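Local coordinates for kinesin-like protein KIF19 (Mus musculus, PDB 5GSZ) that walks toward microtubule plus ends and depolymerizes microtubules at ciliary tips, thereby regulating the length of motile cilia, at residues Tyr103-Cys108 with Arg334-Tyr339. Sequence-based numbering, arbitrary orientation.
With ADP (adenosine-5'-diphosphate), chain B.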
loop_
_atom_site.group_PDB
_atom_site.type_symbol
_atom_site.label_atom_id
_atom_site.label_comp_id
_atom_site.label_asym_id
_atom_site.label_seq_id
_atom_site.Cartn_x
_atom_site.Cartn_y
_atom_site.Cartn_z
ATOM N N TYR A 103 2.801 -3.787 0.133
ATOM C CA TYR A 103 4.256 -3.840 0.157
ATOM C C TYR A 103 4.738 -5.247 -0.203
ATOM O O TYR A 103 4.103 -6.254 0.131
ATOM C CB TYR A 103 4.789 -3.407 1.548
ATOM C CG TYR A 103 6.275 -3.616 1.801
ATOM C CD1 TYR A 103 6.779 -4.863 2.133
ATOM C CD2 TYR A 103 7.173 -2.545 1.721
ATOM C CE1 TYR A 103 8.132 -5.046 2.374
ATOM C CE2 TYR A 103 8.523 -2.717 1.956
ATOM C CZ TYR A 103 9.005 -3.972 2.284
ATOM O OH TYR A 103 10.358 -4.138 2.527
ATOM N N GLY A 104 5.886 -5.314 -0.865
ATOM C CA GLY A 104 6.522 -6.577 -1.129
ATOM C C GLY A 104 7.278 -6.559 -2.435
ATOM O O GLY A 104 7.189 -5.614 -3.223
ATOM N N PRO A 105 8.049 -7.612 -2.681
ATOM C CA PRO A 105 8.832 -7.690 -3.921
ATOM C C PRO A 105 7.923 -7.836 -5.132
ATOM O O PRO A 105 6.773 -8.267 -5.025
ATOM C CB PRO A 105 9.686 -8.944 -3.723
ATOM C CG PRO A 105 9.537 -9.318 -2.297
ATOM C CD PRO A 105 8.219 -8.801 -1.839
ATOM N N THR A 106 8.452 -7.466 -6.297
ATOM C CA THR A 106 7.699 -7.585 -7.544
ATOM C C THR A 106 7.190 -9.006 -7.770
ATOM O O THR A 106 7.890 -9.987 -7.516
ATOM C CB THR A 106 8.577 -7.158 -8.718
ATOM O OG1 THR A 106 8.974 -5.790 -8.550
ATOM C CG2 THR A 106 7.836 -7.294 -10.029
ATOM N N GLY A 107 5.947 -9.118 -8.230
ATOM C CA GLY A 107 5.375 -10.402 -8.573
ATOM C C GLY A 107 4.742 -11.167 -7.433
ATOM O O GLY A 107 4.225 -12.283 -7.676
ATOM N N CYS A 108 4.740 -10.601 -6.209
ATOM C CA CYS A 108 4.218 -11.242 -4.998
ATOM C C CYS A 108 2.764 -10.900 -4.685
ATOM O O CYS A 108 2.204 -11.479 -3.743
ATOM C CB CYS A 108 5.039 -10.854 -3.763
ATOM S SG CYS A 108 6.707 -11.455 -3.685
ATOM N N ARG A 334 12.232 -13.809 3.320
ATOM C CA ARG A 334 12.771 -13.602 4.659
ATOM C C ARG A 334 13.028 -12.122 4.939
ATOM O O ARG A 334 12.733 -11.632 6.032
ATOM C CB ARG A 334 14.050 -14.426 4.841
ATOM C CG ARG A 334 14.870 -13.996 6.045
ATOM C CD ARG A 334 16.073 -14.881 6.276
ATOM N NE ARG A 334 17.035 -14.806 5.180
ATOM C CZ ARG A 334 18.203 -15.428 5.191
ATOM N NH1 ARG A 334 18.536 -16.154 6.240
ATOM N NH2 ARG A 334 19.025 -15.334 4.160
ATOM N N ASN A 335 13.557 -11.386 3.967
ATOM C CA ASN A 335 13.631 -9.942 4.127
ATOM C C ASN A 335 12.249 -9.357 4.402
ATOM O O ASN A 335 12.075 -8.546 5.319
ATOM C CB ASN A 335 14.266 -9.307 2.890
ATOM C CG ASN A 335 15.737 -9.635 2.771
ATOM O OD1 ASN A 335 16.354 -10.088 3.735
ATOM N ND2 ASN A 335 16.311 -9.400 1.599
ATOM N N THR A 336 11.246 -9.784 3.641
ATOM C CA THR A 336 9.918 -9.209 3.811
ATOM C C THR A 336 9.361 -9.546 5.188
ATOM O O THR A 336 8.960 -8.647 5.942
ATOM C CB THR A 336 8.981 -9.683 2.692
ATOM O OG1 THR A 336 9.579 -9.404 1.421
ATOM C CG2 THR A 336 7.632 -8.971 2.761
ATOM N N LEU A 337 9.368 -10.836 5.546
ATOM C CA LEU A 337 8.811 -11.264 6.830
ATOM C C LEU A 337 9.530 -10.623 8.015
ATOM O O LEU A 337 8.898 -10.344 9.040
ATOM C CB LEU A 337 8.877 -12.776 6.935
ATOM C CG LEU A 337 8.025 -13.539 5.942
ATOM C CD1 LEU A 337 8.669 -14.866 5.684
ATOM C CD2 LEU A 337 6.691 -13.758 6.552
ATOM N N THR A 338 10.844 -10.392 7.896
ATOM C CA THR A 338 11.588 -9.655 8.916
ATOM C C THR A 338 11.106 -8.210 9.029
ATOM O O THR A 338 10.975 -7.662 10.131
ATOM C CB THR A 338 13.075 -9.673 8.573
ATOM O OG1 THR A 338 13.548 -11.016 8.651
ATOM C CG2 THR A 338 13.888 -8.743 9.516
ATOM N N TYR A 339 10.886 -7.567 7.887
ATOM C CA TYR A 339 10.510 -6.167 7.881
ATOM C C TYR A 339 9.136 -5.975 8.508
ATOM O O TYR A 339 8.928 -5.041 9.289
ATOM C CB TYR A 339 10.562 -5.660 6.443
ATOM C CG TYR A 339 10.148 -4.230 6.240
ATOM C CD1 TYR A 339 11.019 -3.187 6.520
ATOM C CD2 TYR A 339 8.886 -3.922 5.739
ATOM C CE1 TYR A 339 10.634 -1.873 6.319
ATOM C CE2 TYR A 339 8.495 -2.622 5.543
ATOM C CZ TYR A 339 9.371 -1.602 5.829
ATOM O OH TYR A 339 8.979 -0.307 5.628
HETATM P PB ADP B . 3.089 -7.068 -7.847
HETATM O O1B ADP B . 1.952 -6.092 -8.046
HETATM O O2B ADP B . 3.495 -7.135 -6.394
HETATM O O3B ADP B . 4.197 -6.948 -8.859
HETATM P PA ADP B . 1.168 -8.651 -9.136
HETATM O O1A ADP B . -0.048 -8.816 -8.278
HETATM O O2A ADP B . 1.260 -7.563 -10.176
HETATM O O3A ADP B . 2.478 -8.525 -8.187
HETATM O "O5'" ADP B . 1.440 -9.976 -9.997
HETATM C "C5'" ADP B . 1.288 -11.297 -9.507
HETATM C "C4'" ADP B . 0.622 -12.101 -10.603
HETATM O "O4'" ADP B . -0.019 -13.197 -9.963
HETATM C "C3'" ADP B . -0.487 -11.275 -11.199
HETATM O "O3'" ADP B . -0.754 -11.843 -12.481
HETATM C "C2'" ADP B . -1.649 -11.497 -10.254
HETATM O "O2'" ADP B . -2.895 -11.483 -10.964
HETATM C "C1'" ADP B . -1.383 -12.886 -9.684
HETATM N N9 ADP B . -1.597 -12.942 -8.217
HETATM C C8 ADP B . -0.939 -12.224 -7.280
HETATM N N7 ADP B . -1.359 -12.516 -6.019
HETATM C C5 ADP B . -2.320 -13.447 -6.150
HETATM C C6 ADP B . -3.194 -14.174 -5.223
HETATM N N6 ADP B . -3.108 -13.967 -3.884
HETATM N N1 ADP B . -4.070 -15.051 -5.760
HETATM C C2 ADP B . -4.143 -15.265 -7.084
HETATM N N3 ADP B . -3.389 -14.621 -7.989
HETATM C C4 ADP B . -2.475 -13.721 -7.589
#
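Tyr103, at the end of strand 97-103, lays its ring over that of Tyr339 on helix 330-340 in an offset stack, with centroids 4.6 Å apart and planes at 15°. The overlap is partial: Tyr103 CZ lies 3.5 Å from Tyr339 CD2, and the Tyr103 hydroxyl sits above one face of the partner ring, toward its rim. Tyr103 holds CG anti to its N (chi1 171°), and Tyr339 does likewise, which carries each ring out into the stack. One turn back along the helix, buried Thr336 fills the inner side. Thr336 CG2 meets the edge of the Tyr103 ring in plane, 4.0 Å from Tyr103 CE1. Thr336 OG1 rests 3.6 Å from Pro105 CD. That hydroxyl is hydrogen-bonded to Glu332 O within the helix, so threonine suits an apolar niche, where its side chain also touches Ala321 and Ile323 of strand 315-323. Pro105, also buried, offers a rigid hydrocarbon surface. Outward, the stack runs to exposed Tyr339; tyrosine gives a broad face and a hydroxyl that tolerates solvent. Beyond the proline, the P-loop turns away to the nucleotide: Gly107 N donates a nearly straight bond to ADP O3B (2.9 Å, 168°). Gly107 has a positive phi, where a side chain would press on the preceding carbonyl oxygen. Lacking hydrogen bonds between the segments, the contact rests on complementary shape and would probably tolerate small shifts of helix against loop.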